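PDB 5MQR: beta-L-arabinobiosidase from Bacteroides thetaiotaomicron, which probably hydrolyses glycosidic linkages of plant pectin, with beta-L-arabinobiosidase activity and, less certainly, exo-alpha-sialidase activity. Local coordinates for residues N349-E354 with W399-P404; D417-S422 with A426-W431; W431-Y434 with P440-L443; L471-D476 with E565-R570; S500-T505 with A519-Y524. One frame throughout, in Å; residues are numbered along the deposited sequence.

Interaction 1: residues N349-E354 with W399-P404; sequences NLVHGE and WISRIP
His352 meets Trp399 edge to face. The CE1 corner of the imidazole comes down on the six-membered ring of the indole, 3.9 Å from Trp399 CE3, with the two planes at 85°. His352 CG lies anti to the backbone N (chi1 -177°), which carries the ring out toward the indole and brings a C-H flanked by two nitrogens over its pi cloud. With an alanine at Trp399 the imidazole would probably lose the surface it stands on, opening a gap below CE1 and beside the ring of Tyr434.

The apolar part rests on Val351, whose branches divide the work: CG1 lies 3.8 Å from Ser401 CB, and CG2 lies 3.8 Å from Ile403 CD1. A small serine suits the place between the larger neighbours.

His352 ND1 and Ser401 OG both bond to Tyr391 OH, and Ser401 OG also to Asn53. Val351 and His352 form a classic beta bulge facing Leu334, where strand 349-350 closes a four-stranded propeller-type sheet. The chemistry implies a buried junction between that sheet and strand 397-403, apolar at Val351 and Ile403 and aromatic at His352, whose imidazole is fixed both by its tyrosine bond and by the indole.

Interaction 2: residues D417-S422 with A426-W431; sequences DDFSKS and AELTNW
This is a local contact of mixed character, in which Asp417 and Phe419 close on Trp431 within the loop that leads from strand 416-417, in one sheet of a beta sandwich, to strand 431-435 in the other. Tight turns fold the loop back on itself: a 3-10 turn spans Phe419 to Lys421, Leu428 centres an inverse gamma turn, and a type I beta turn runs from Leu428 to Trp431.

The polar link is the indole N-H of Trp431, whose NE1 donates to Asp417 OD2 at 2.8 Å. The bond is bent (137° at the hydrogen), and the donor lies above the carboxylate plane. The same oxygen makes a salt bridge to Arg463, so the carboxylate is shared between a neutral donor and a charged one.

Phe419 and Trp431 form an offset edge-to-face pair: the edge of Phe419 is turned toward the face of the five-membered ring of Trp431, centroids 5.4 Å apart and planes at 62°. Phe419 CE1 approaches Trp431 NE1 obliquely at 3.5 Å. A slim leucine branch fills the flank: Leu428 CD2 reaches the edge of the phenyl ring, 3.9 Å from Phe419 CD1, and also lies 3.6 Å from Ser422 OG.

On the outer side, Asp418 begins an Asx turn. Its OD1 receives Ser420 OG at 2.7 Å and Ser420 N at 3.3 Å, both from one face of the carboxylate, which steadies the backbone just after Phe419. Leu448 and Val607 cover the aromatic pair from the sandwich interior, and there Phe419 CZ rests 3.6 Å from Trp431 CZ2.

Interaction 3: residues W431-Y434 with P440-L443; sequences WNIY and PVSL
The connection from strand 431-435 to strand 441-444, only a few residues long, brings Ile433 against Val441 across the interior between two sheets. The side-chain touch is aliphatic. Ile433 CG2 lies 3.9 Å from Val441 CB and 4.0 Å from Val441 CG1, so one methyl of the isoleucine rests against the fork of the valine. With chi1 at -69° Ile433 CG1 lies beside the backbone N, and the short branch CG2 is turned to the valine, while the long one runs on to Leu428. Two beta-branched residues suit the place, since their bulk sits close to the backbone where the chains come near: the CA atoms of Ile433 and Val441 are 7.4 Å apart.

The two strands belong to the facing sheets of the beta sandwich assigned to the sialidase-like carbohydrate-binding module family. Strand 431-435 is held between strand 52-57, which it joins in parallel, and the antiparallel strand 460-468; strand 441-444 pairs with 447-452. Val461 and Leu448, from these neighbouring strands, pack on Val441 as well.

The other methyl of the valine, Val441 CG2, is 3.7 Å from the carbonyl oxygen of Tyr434. The backbone N of Val441 is bonded to Ser435 OG, which ties the start of the second strand back to the end of the first. The side chain of Tyr434 departs on the other side of its strand; its OH bonds to Asp457 OD2, and Asp457 is a ligand of a calcium ion.

Interaction 4: residues L471-D476 with E565-R570; sequences LKVSFD and ERIVFR
Glu565 OE2 is gripped by several donors: Arg566 NE reaches it at 2.9 Å on the anti side of the carboxylate, Ser46 OG bonds to it too, and Arg566 NH2 adds a weak bond. The salt bridge lies on the face of strand 564-570 turned away from strand 470-479, still buried, where Glu565 and Arg566 form a classic beta bulge opposite Leu492. The bulge turns both charged side chains away from the interior of the beta sandwich, and Arg566 NH1 finds a second acid in Glu462.

The inward face of the strand is apolar and meets strand 470-479 of the other sheet. Val473 and Ile567 reach toward each other tip to tip, Val473 CG2 standing 4.0 Å from Ile567 CG1. Two residues farther along both strands, Phe475 and Phe569 form an edge-to-face (T-shaped) pair, centroids 5.2 Å apart and planes at 81°. Phe475 CG takes the crowded position between the backbone N and the carbonyl carbon (chi1 55°), which presents the face of its ring to the incoming phenyl. Such a pair spans the distance between sheets that small residues could not bridge.

A leucine at Phe475 would probably deprive the Phe569 edge of its flat partner and leave that ring less firmly held. Ile489 and Val532 pack against Phe475, and Val461 against Phe569. The edge atom Phe569 CE2 sits over the centre of the Phe475 ring, 3.9 Å from both CZ and CE1.

Interaction 5: residues S500-T505 with A519-Y524; sequences SRLELT and ANMMNY
Leu504 and Thr505 are engaged by a single side chain, that of Tyr524. Leu504 CD2 lies over one face, 3.6 Å from the centroid of the Tyr524 ring and only 15° off its normal, a CH-pi contact shifted toward the rim at CD1. Leu504 CB adds to it, 3.8 Å from Tyr524 CZ. At the far end of the ring the contact turns polar: Tyr524 OH donates to the backbone oxygen of Thr505 at 2.7 Å, from above the carbonyl plane (38° out of it). Tyrosine suits this place because it offers a greasy face to the leucine and a donor to a buried carbonyl.

A looser touch lies farther along the strands, where Leu502 CD2 is 4.2 Å from the CE of Met521, a selenomethionine in this crystal. The methionine bends near its tip to bring that methyl across the leucine.

The next shell sets these groups. Tyr524 CG stands between the backbone N and the carbonyl carbon (chi1 72°), which holds the ring over its own backbone, with one face to Leu504, and Tyr530 packs against it. Thr505 OG1 bonds to Asp507 OD1 and to the N of Ile509, pinning the turn that follows and with it the carbonyl that the tyrosine grips. Val545 backs both Leu502 and Met521. Phe510, on the strand between the two segments, faces a classic beta bulge formed by Met521 and Met522.

Strands 498-504, 509-513 and 518-523 thus make an antiparallel meander, its first and third strands meeting over the middle one, at the outer edge of a beta sandwich.

Overall arrangement
Interactions 1, 3 and 4 are buried and largely apolar; interaction 5 is buried too, despite lying at the sheet's far edge. Interaction 1 joins the propeller-type sheet to the ten-stranded sheet, whereas 3 and 4 bridge the two layers of the sandwich. Interaction 2 lies partly at the surface: its indole-to-carboxylate bond sits on the buried side, while Ser420 and Glu427 are exposed. It shares Trp431 with interaction 3, and the same indole touches Phe569 of interaction 4, so one residue ties three contacts together. Tyr434 of interaction 3 packs on Trp399 of interaction 1. Interaction 5 mixes a leucine-on-tyrosine contact with a backbone-directed hydroxyl; it meets interaction 4 where Arg501 and Arg570 come close, both paired with Asp490.

Interaction 1: residues N349-E354 with W399-P404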
# COMPACT_ATOMS: atom_id res chain seq x y z
N ASN A 349 13.61 -1.23 7.06
CA ASN A 349 13.88 -0.14 6.12
C ASN A 349 14.62 0.99 6.82
O ASN A 349 14.79 0.99 8.05
CB ASN A 349 12.57 0.37 5.54
CG ASN A 349 11.86 -0.68 4.69
OD1 ASN A 349 11.00 -1.40 5.18
ND2 ASN A 349 12.26 -0.79 3.43
N LEU A 350 15.08 1.94 6.03
CA LEU A 350 15.92 3.05 6.50
C LEU A 350 15.11 4.23 7.02
O LEU A 350 14.08 4.62 6.44
CB LEU A 350 16.81 3.54 5.36
CG LEU A 350 17.91 4.54 5.72
CD1 LEU A 350 19.00 3.81 6.51
CD2 LEU A 350 18.44 5.14 4.43
N VAL A 351 15.59 4.80 8.13
CA VAL A 351 15.14 6.09 8.62
C VAL A 351 16.24 7.11 8.32
O VAL A 351 15.99 8.06 7.60
CB VAL A 351 14.82 6.06 10.13
CG1 VAL A 351 14.51 7.46 10.66
CG2 VAL A 351 13.66 5.12 10.40
N HIS A 352 17.45 6.89 8.83
CA HIS A 352 18.58 7.80 8.66
C HIS A 352 19.82 6.99 8.28
O HIS A 352 20.29 6.17 9.05
CB HIS A 352 18.78 8.60 9.96
CG HIS A 352 19.88 9.62 9.90
ND1 HIS A 352 19.65 10.96 10.12
CD2 HIS A 352 21.21 9.49 9.74
CE1 HIS A 352 20.80 11.62 10.07
NE2 HIS A 352 21.76 10.75 9.82
N GLY A 353 20.32 7.22 7.07
CA GLY A 353 21.41 6.43 6.49
C GLY A 353 22.70 7.17 6.23
O GLY A 353 23.63 6.58 5.68
N GLU A 354 22.75 8.43 6.63
CA GLU A 354 23.95 9.27 6.50
C GLU A 354 24.75 9.30 7.81
O GLU A 354 24.18 9.11 8.90
CB GLU A 354 23.51 10.70 6.15
CG GLU A 354 22.74 10.81 4.83
CD GLU A 354 23.63 10.59 3.61
OE1 GLU A 354 24.83 10.94 3.68
OE2 GLU A 354 23.13 10.09 2.57
N TRP A 399 19.42 15.57 16.30
CA TRP A 399 18.54 15.41 15.15
C TRP A 399 17.13 14.96 15.58
O TRP A 399 16.92 14.44 16.70
CB TRP A 399 19.09 14.33 14.22
CG TRP A 399 20.27 14.70 13.44
CD1 TRP A 399 21.55 14.77 13.87
CD2 TRP A 399 20.30 15.01 12.05
NE1 TRP A 399 22.38 15.10 12.84
CE2 TRP A 399 21.64 15.27 11.71
CE3 TRP A 399 19.32 15.09 11.05
CZ2 TRP A 399 22.04 15.63 10.43
CZ3 TRP A 399 19.71 15.46 9.77
CH2 TRP A 399 21.06 15.72 9.47
N ILE A 400 16.19 15.15 14.67
CA ILE A 400 14.87 14.52 14.76
C ILE A 400 14.51 13.95 13.36
O ILE A 400 14.97 14.44 12.36
CB ILE A 400 13.80 15.50 15.32
CG1 ILE A 400 12.65 14.75 16.01
CG2 ILE A 400 13.25 16.47 14.24
CD1 ILE A 400 11.72 15.63 16.85
N SER A 401 13.71 12.89 13.32
CA SER A 401 13.18 12.39 12.06
C SER A 401 11.68 12.28 12.16
O SER A 401 11.14 11.82 13.16
CB SER A 401 13.78 11.05 11.66
OG SER A 401 15.03 11.22 10.98
N ARG A 402 11.02 12.74 11.11
CA ARG A 402 9.59 12.55 10.95
C ARG A 402 9.38 11.40 9.95
O ARG A 402 9.91 11.44 8.85
CB ARG A 402 8.97 13.81 10.40
CG ARG A 402 7.49 13.70 10.13
CD ARG A 402 7.14 14.73 9.09
NE ARG A 402 5.72 14.91 8.94
CZ ARG A 402 5.13 15.63 7.99
NH1 ARG A 402 5.84 16.23 7.04
NH2 ARG A 402 3.80 15.72 7.98
N ILE A 403 8.58 10.42 10.35
CA ILE A 403 8.25 9.27 9.51
C ILE A 403 6.73 9.27 9.29
O ILE A 403 5.98 9.14 10.25
CB ILE A 403 8.72 7.97 10.17
CG1 ILE A 403 10.25 8.03 10.35
CG2 ILE A 403 8.30 6.77 9.35
CD1 ILE A 403 10.75 7.32 11.58
N PRO A 404 6.29 9.45 8.02
CA PRO A 404 4.83 9.47 7.77
C PRO A 404 4.13 8.17 8.12
O PRO A 404 4.69 7.11 7.92
CB PRO A 404 4.71 9.79 6.28
CG PRO A 404 5.97 10.56 5.99
CD PRO A 404 7.03 9.88 6.83

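Interaction 2: residues D417-S422 with A426-W431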
# COMPACT_ATOMS: atom_id res chain seq x y z
N ASP A 417 5.42 16.43 -9.78
CA ASP A 417 5.49 17.25 -8.60
C ASP A 417 5.66 18.69 -9.01
O ASP A 417 6.56 19.03 -9.78
CB ASP A 417 6.67 16.84 -7.72
CG ASP A 417 6.63 15.36 -7.30
OD1 ASP A 417 5.63 14.63 -7.50
OD2 ASP A 417 7.66 14.92 -6.74
N ASP A 418 4.76 19.52 -8.50
CA ASP A 418 4.81 20.96 -8.65
C ASP A 418 4.98 21.52 -7.24
O ASP A 418 4.04 21.50 -6.45
CB ASP A 418 3.51 21.41 -9.33
CG ASP A 418 3.40 22.92 -9.52
OD1 ASP A 418 4.33 23.65 -9.10
OD2 ASP A 418 2.36 23.37 -10.08
N PHE A 419 6.18 22.00 -6.94
CA PHE A 419 6.52 22.44 -5.57
C PHE A 419 5.82 23.73 -5.14
O PHE A 419 5.71 23.99 -3.95
CB PHE A 419 8.03 22.57 -5.39
CG PHE A 419 8.78 21.30 -5.65
CD1 PHE A 419 8.53 20.16 -4.89
CD2 PHE A 419 9.74 21.23 -6.66
CE1 PHE A 419 9.20 18.98 -5.14
CE2 PHE A 419 10.41 20.05 -6.92
CZ PHE A 419 10.15 18.92 -6.15
N SER A 420 5.32 24.51 -6.10
CA SER A 420 4.55 25.74 -5.81
C SER A 420 3.23 25.41 -5.11
O SER A 420 2.66 26.25 -4.43
CB SER A 420 4.27 26.55 -7.10
OG SER A 420 3.36 25.87 -7.94
N LYS A 421 2.77 24.18 -5.27
CA LYS A 421 1.58 23.72 -4.55
C LYS A 421 1.83 23.43 -3.07
O LYS A 421 0.87 23.14 -2.34
CB LYS A 421 0.99 22.48 -5.24
CG LYS A 421 0.40 22.77 -6.61
CD LYS A 421 -0.31 21.52 -7.14
CE LYS A 421 -0.84 21.68 -8.56
NZ LYS A 421 -1.17 20.32 -9.10
N SER A 422 3.09 23.49 -2.62
CA SER A 422 3.43 23.22 -1.22
C SER A 422 3.94 24.48 -0.58
O SER A 422 4.79 25.17 -1.15
CB SER A 422 4.48 22.13 -1.16
OG SER A 422 3.94 20.91 -1.64
N ALA A 426 7.26 20.45 5.16
CA ALA A 426 6.33 19.56 5.84
C ALA A 426 5.26 19.00 4.92
O ALA A 426 4.71 17.95 5.21
CB ALA A 426 5.66 20.27 7.02
N GLU A 427 4.94 19.70 3.82
CA GLU A 427 3.96 19.21 2.85
C GLU A 427 4.54 18.34 1.74
O GLU A 427 3.79 17.83 0.89
CB GLU A 427 3.17 20.39 2.25
CG GLU A 427 2.21 21.06 3.22
CD GLU A 427 1.77 22.42 2.72
OE1 GLU A 427 1.03 22.47 1.72
OE2 GLU A 427 2.19 23.44 3.32
N LEU A 428 5.86 18.15 1.73
CA LEU A 428 6.50 17.23 0.79
C LEU A 428 6.48 15.80 1.31
O LEU A 428 7.52 15.19 1.60
CB LEU A 428 7.91 17.68 0.44
CG LEU A 428 8.03 19.07 -0.18
CD1 LEU A 428 9.47 19.35 -0.60
CD2 LEU A 428 7.10 19.26 -1.36
N THR A 429 5.26 15.26 1.33
CA THR A 429 4.92 13.92 1.82
C THR A 429 5.57 12.79 1.00
O THR A 429 5.81 11.71 1.51
CB THR A 429 3.36 13.72 1.80
OG1 THR A 429 2.83 14.10 0.52
CG2 THR A 429 2.68 14.59 2.86
N ASN A 430 5.83 13.05 -0.28
CA ASN A 430 6.43 12.08 -1.18
C ASN A 430 7.95 12.23 -1.35
O ASN A 430 8.54 11.51 -2.18
CB ASN A 430 5.78 12.21 -2.55
CG ASN A 430 4.33 11.81 -2.54
OD1 ASN A 430 3.96 10.73 -2.06
ND2 ASN A 430 3.50 12.67 -3.07
N TRP A 431 8.58 13.14 -0.60
CA TRP A 431 10.03 13.36 -0.71
C TRP A 431 10.72 12.98 0.57
O TRP A 431 10.23 13.27 1.64
CB TRP A 431 10.33 14.79 -1.07
CG TRP A 431 10.13 15.06 -2.51
CD1 TRP A 431 8.95 15.33 -3.13
CD2 TRP A 431 11.12 15.04 -3.53
NE1 TRP A 431 9.15 15.51 -4.48
CE2 TRP A 431 10.48 15.34 -4.75
CE3 TRP A 431 12.52 14.84 -3.52
CZ2 TRP A 431 11.16 15.43 -5.96
CZ3 TRP A 431 13.21 14.93 -4.72
CH2 TRP A 431 12.53 15.22 -5.93

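Interaction 3: residues W431-Y434 with P440-L443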
# COMPACT_ATOMS: atom_id res chain seq x y z
N TRP A 431 8.58 13.14 -0.60
CA TRP A 431 10.03 13.36 -0.71
C TRP A 431 10.72 12.98 0.57
O TRP A 431 10.23 13.27 1.64
CB TRP A 431 10.33 14.79 -1.07
CG TRP A 431 10.13 15.06 -2.51
CD1 TRP A 431 8.95 15.33 -3.13
CD2 TRP A 431 11.12 15.04 -3.53
NE1 TRP A 431 9.15 15.51 -4.48
CE2 TRP A 431 10.48 15.34 -4.75
CE3 TRP A 431 12.52 14.84 -3.52
CZ2 TRP A 431 11.16 15.43 -5.96
CZ3 TRP A 431 13.21 14.93 -4.72
CH2 TRP A 431 12.53 15.22 -5.93
N ASN A 432 11.84 12.28 0.44
CA ASN A 432 12.74 12.01 1.55
C ASN A 432 13.75 13.14 1.60
O ASN A 432 14.29 13.53 0.58
CB ASN A 432 13.40 10.66 1.37
CG ASN A 432 12.39 9.53 1.51
OD1 ASN A 432 11.35 9.53 0.84
ND2 ASN A 432 12.64 8.63 2.42
N ILE A 433 13.94 13.71 2.78
CA ILE A 433 14.69 14.94 2.94
C ILE A 433 15.70 14.75 4.09
O ILE A 433 15.36 14.26 5.17
CB ILE A 433 13.72 16.12 3.21
CG1 ILE A 433 12.91 16.43 1.96
CG2 ILE A 433 14.48 17.38 3.60
CD1 ILE A 433 11.84 17.46 2.20
N TYR A 434 16.93 15.15 3.81
CA TYR A 434 18.04 15.17 4.74
C TYR A 434 18.51 16.61 4.80
O TYR A 434 19.02 17.13 3.81
CB TYR A 434 19.15 14.25 4.21
CG TYR A 434 20.38 14.23 5.08
CD1 TYR A 434 20.39 13.53 6.29
CD2 TYR A 434 21.54 14.87 4.69
CE1 TYR A 434 21.53 13.50 7.09
CE2 TYR A 434 22.67 14.85 5.48
CZ TYR A 434 22.66 14.17 6.69
OH TYR A 434 23.79 14.17 7.49
N PRO A 440 20.69 23.29 4.48
CA PRO A 440 19.25 23.09 4.63
C PRO A 440 18.53 22.91 3.31
O PRO A 440 18.98 23.40 2.27
CB PRO A 440 18.80 24.40 5.30
CG PRO A 440 19.74 25.41 4.76
CD PRO A 440 21.06 24.71 4.62
N VAL A 441 17.42 22.18 3.37
CA VAL A 441 16.53 22.03 2.25
C VAL A 441 15.29 22.90 2.49
O VAL A 441 14.78 22.91 3.59
CB VAL A 441 16.14 20.55 2.10
CG1 VAL A 441 15.05 20.37 1.04
CG2 VAL A 441 17.38 19.73 1.77
N SER A 442 14.82 23.60 1.47
CA SER A 442 13.69 24.51 1.63
C SER A 442 12.95 24.68 0.33
O SER A 442 13.44 24.26 -0.71
CB SER A 442 14.18 25.90 2.12
OG SER A 442 15.06 26.47 1.14
N LEU A 443 11.79 25.33 0.39
CA LEU A 443 11.04 25.70 -0.81
C LEU A 443 11.20 27.17 -1.15
O LEU A 443 11.36 28.02 -0.27
CB LEU A 443 9.56 25.39 -0.61
CG LEU A 443 9.22 23.90 -0.55
CD1 LEU A 443 7.79 23.68 -0.09
CD2 LEU A 443 9.46 23.24 -1.89

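Interaction 4: residues L471-D476 with E565-R570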
# COMPACT_ATOMS: atom_id res chain seq x y z
N LEU A 471 12.61 3.71 -17.53
CA LEU A 471 12.33 4.90 -16.75
C LEU A 471 12.68 6.18 -17.49
O LEU A 471 13.79 6.29 -18.05
CB LEU A 471 13.11 4.84 -15.44
CG LEU A 471 12.96 5.96 -14.42
CD1 LEU A 471 11.53 6.05 -13.91
CD2 LEU A 471 13.89 5.72 -13.25
N LYS A 472 11.74 7.12 -17.51
CA LYS A 472 12.05 8.52 -17.86
C LYS A 472 11.90 9.36 -16.63
O LYS A 472 10.97 9.18 -15.89
CB LYS A 472 11.17 9.08 -18.98
CG LYS A 472 11.07 8.17 -20.19
CD LYS A 472 10.78 8.94 -21.49
CE LYS A 472 10.77 8.01 -22.71
NZ LYS A 472 9.44 7.33 -22.83
N VAL A 473 12.84 10.27 -16.44
CA VAL A 473 12.91 11.19 -15.33
C VAL A 473 13.14 12.56 -15.93
O VAL A 473 14.11 12.73 -16.65
CB VAL A 473 14.09 10.85 -14.39
CG1 VAL A 473 14.21 11.86 -13.25
CG2 VAL A 473 13.90 9.44 -13.84
N SER A 474 12.28 13.53 -15.66
CA SER A 474 12.57 14.87 -16.10
C SER A 474 12.38 15.88 -14.98
O SER A 474 11.64 15.64 -14.03
CB SER A 474 11.74 15.25 -17.32
OG SER A 474 10.39 15.24 -16.97
N PHE A 475 13.09 16.98 -15.10
CA PHE A 475 13.03 18.04 -14.10
C PHE A 475 13.75 19.25 -14.64
O PHE A 475 14.58 19.13 -15.53
CB PHE A 475 13.66 17.60 -12.75
CG PHE A 475 15.07 17.07 -12.85
CD1 PHE A 475 16.15 17.94 -12.75
CD2 PHE A 475 15.31 15.72 -13.05
CE1 PHE A 475 17.44 17.47 -12.86
CE2 PHE A 475 16.62 15.25 -13.16
CZ PHE A 475 17.68 16.13 -13.07
N ASP A 476 13.40 20.41 -14.09
CA ASP A 476 14.12 21.65 -14.35
C ASP A 476 15.16 21.85 -13.27
O ASP A 476 14.89 21.59 -12.11
CB ASP A 476 13.16 22.83 -14.41
CG ASP A 476 12.20 22.73 -15.56
OD1 ASP A 476 12.67 22.58 -16.71
OD2 ASP A 476 10.98 22.79 -15.34
N GLU A 565 14.35 2.54 -8.35
CA GLU A 565 13.26 2.98 -7.48
C GLU A 565 13.44 4.38 -6.86
O GLU A 565 12.51 4.86 -6.19
CB GLU A 565 13.05 1.97 -6.35
CG GLU A 565 14.30 1.67 -5.52
CD GLU A 565 13.99 1.34 -4.08
OE1 GLU A 565 13.08 0.51 -3.88
OE2 GLU A 565 14.67 1.89 -3.17
N ARG A 566 14.61 5.01 -7.03
CA ARG A 566 14.90 6.30 -6.41
C ARG A 566 15.77 7.17 -7.27
O ARG A 566 16.71 6.69 -7.90
CB ARG A 566 15.65 6.10 -5.11
CG ARG A 566 14.75 5.83 -3.95
CD ARG A 566 15.60 5.60 -2.73
NE ARG A 566 16.22 4.28 -2.74
CZ ARG A 566 17.23 3.91 -1.96
NH1 ARG A 566 17.82 4.77 -1.13
NH2 ARG A 566 17.66 2.66 -2.02
N ILE A 567 15.45 8.47 -7.24
CA ILE A 567 16.32 9.51 -7.75
C ILE A 567 16.76 10.35 -6.54
O ILE A 567 15.92 10.76 -5.75
CB ILE A 567 15.64 10.38 -8.84
CG1 ILE A 567 15.10 9.51 -9.98
CG2 ILE A 567 16.62 11.37 -9.45
CD1 ILE A 567 13.64 9.18 -9.80
N VAL A 568 18.07 10.58 -6.43
CA VAL A 568 18.72 11.22 -5.29
C VAL A 568 19.44 12.46 -5.80
O VAL A 568 20.15 12.40 -6.81
CB VAL A 568 19.75 10.27 -4.61
CG1 VAL A 568 20.56 10.98 -3.52
CG2 VAL A 568 19.05 9.05 -4.02
N PHE A 569 19.26 13.58 -5.10
CA PHE A 569 19.95 14.83 -5.41
C PHE A 569 20.73 15.17 -4.14
O PHE A 569 20.13 15.34 -3.06
CB PHE A 569 18.95 15.94 -5.77
CG PHE A 569 18.03 15.62 -6.94
CD1 PHE A 569 16.95 14.78 -6.78
CD2 PHE A 569 18.21 16.22 -8.17
CE1 PHE A 569 16.10 14.50 -7.83
CE2 PHE A 569 17.36 15.96 -9.23
CZ PHE A 569 16.29 15.11 -9.06
N ARG A 570 22.07 15.25 -4.26
CA ARG A 570 22.95 15.40 -3.10
C ARG A 570 24.03 16.45 -3.38
O ARG A 570 24.71 16.36 -4.41
CB ARG A 570 23.62 14.06 -2.80
CG ARG A 570 24.49 14.03 -1.56
CD ARG A 570 25.25 12.73 -1.40
NE ARG A 570 25.67 12.17 -2.67
CZ ARG A 570 25.17 11.09 -3.26
NH1 ARG A 570 24.21 10.37 -2.68
NH2 ARG A 570 25.63 10.71 -4.45

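Interaction 5: residues S500-T505 with A519-Y524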
# COMPACT_ATOMS: atom_id res chain seq x y z
N SER A 500 23.66 4.88 -12.45
CA SER A 500 24.29 6.00 -13.13
C SER A 500 24.33 7.19 -12.21
O SER A 500 23.64 7.22 -11.19
CB SER A 500 23.52 6.36 -14.41
OG SER A 500 24.36 7.10 -15.28
N ARG A 501 25.15 8.17 -12.58
CA ARG A 501 25.29 9.41 -11.83
C ARG A 501 25.52 10.57 -12.79
O ARG A 501 26.31 10.45 -13.72
CB ARG A 501 26.45 9.31 -10.84
CG ARG A 501 26.92 10.64 -10.27
CD ARG A 501 28.00 10.45 -9.21
NE ARG A 501 27.47 9.64 -8.12
CZ ARG A 501 28.16 8.78 -7.36
NH1 ARG A 501 29.47 8.62 -7.52
NH2 ARG A 501 27.51 8.09 -6.42
N LEU A 502 24.83 11.69 -12.54
CA LEU A 502 25.09 12.96 -13.21
C LEU A 502 25.65 13.91 -12.16
O LEU A 502 25.32 13.77 -10.98
CB LEU A 502 23.81 13.54 -13.85
CG LEU A 502 22.91 12.54 -14.59
CD1 LEU A 502 21.59 13.18 -15.01
CD2 LEU A 502 23.62 11.88 -15.77
N GLU A 503 26.49 14.85 -12.59
CA GLU A 503 27.23 15.74 -11.68
C GLU A 503 27.29 17.15 -12.22
O GLU A 503 27.62 17.30 -13.39
CB GLU A 503 28.68 15.28 -11.51
CG GLU A 503 29.04 14.73 -10.15
CD GLU A 503 30.46 14.17 -10.06
OE1 GLU A 503 31.33 14.64 -10.81
OE2 GLU A 503 30.69 13.24 -9.23
N LEU A 504 27.00 18.15 -11.40
CA LEU A 504 27.40 19.51 -11.70
C LEU A 504 28.69 19.72 -10.93
O LEU A 504 28.70 19.59 -9.73
CB LEU A 504 26.33 20.51 -11.27
CG LEU A 504 25.01 20.50 -12.04
CD1 LEU A 504 24.03 21.42 -11.36
CD2 LEU A 504 25.17 20.89 -13.50
N THR A 505 29.79 19.98 -11.62
CA THR A 505 31.12 20.04 -11.01
C THR A 505 31.50 21.48 -10.65
O THR A 505 30.94 22.44 -11.21
CB THR A 505 32.23 19.52 -11.96
OG1 THR A 505 32.37 20.39 -13.09
CG2 THR A 505 31.91 18.11 -12.46
N ALA A 519 31.65 11.23 -19.00
CA ALA A 519 31.30 11.94 -20.23
C ALA A 519 31.00 13.38 -19.85
O ALA A 519 30.10 13.64 -19.07
CB ALA A 519 30.10 11.29 -20.89
N ASN A 520 31.78 14.30 -20.37
CA ASN A 520 31.46 15.71 -20.22
C ASN A 520 30.37 16.04 -21.24
O ASN A 520 30.60 15.96 -22.44
CB ASN A 520 32.71 16.53 -20.45
CG ASN A 520 33.75 16.32 -19.35
OD1 ASN A 520 33.48 15.72 -18.29
ND2 ASN A 520 34.94 16.83 -19.58
N MSE A 521 29.18 16.35 -20.75
CA MSE A 521 28.04 16.60 -21.61
C MSE A 521 28.02 18.05 -22.06
O MSE A 521 27.84 18.31 -23.23
CB MSE A 521 26.76 16.19 -20.88
CG MSE A 521 26.75 14.71 -20.49
SE MSE A 521 25.01 14.24 -19.74
CE MSE A 521 25.31 15.02 -17.97
N MSE A 522 28.19 19.00 -21.14
CA MSE A 522 28.17 20.43 -21.47
C MSE A 522 28.75 21.26 -20.37
O MSE A 522 28.91 20.77 -19.25
CB MSE A 522 26.73 20.91 -21.72
CG MSE A 522 25.82 20.72 -20.49
SE MSE A 522 23.95 21.20 -20.90
CE MSE A 522 24.09 23.15 -21.15
N ASN A 523 29.07 22.53 -20.68
CA ASN A 523 29.34 23.55 -19.65
C ASN A 523 28.01 24.12 -19.19
O ASN A 523 27.09 24.27 -19.98
CB ASN A 523 30.22 24.67 -20.19
CG ASN A 523 31.58 24.17 -20.63
OD1 ASN A 523 32.02 24.48 -21.71
ND2 ASN A 523 32.23 23.38 -19.81
N TYR A 524 27.88 24.38 -17.90
CA TYR A 524 26.66 24.99 -17.37
C TYR A 524 26.99 26.35 -16.81
O TYR A 524 28.12 26.62 -16.42
CB TYR A 524 25.96 24.10 -16.34
CG TYR A 524 26.64 23.98 -15.00
CD1 TYR A 524 27.65 23.04 -14.80
CD2 TYR A 524 26.26 24.79 -13.93
CE1 TYR A 524 28.27 22.91 -13.55
CE2 TYR A 524 26.87 24.66 -12.68
CZ TYR A 524 27.89 23.73 -12.49
OH TYR A 524 28.53 23.61 -11.26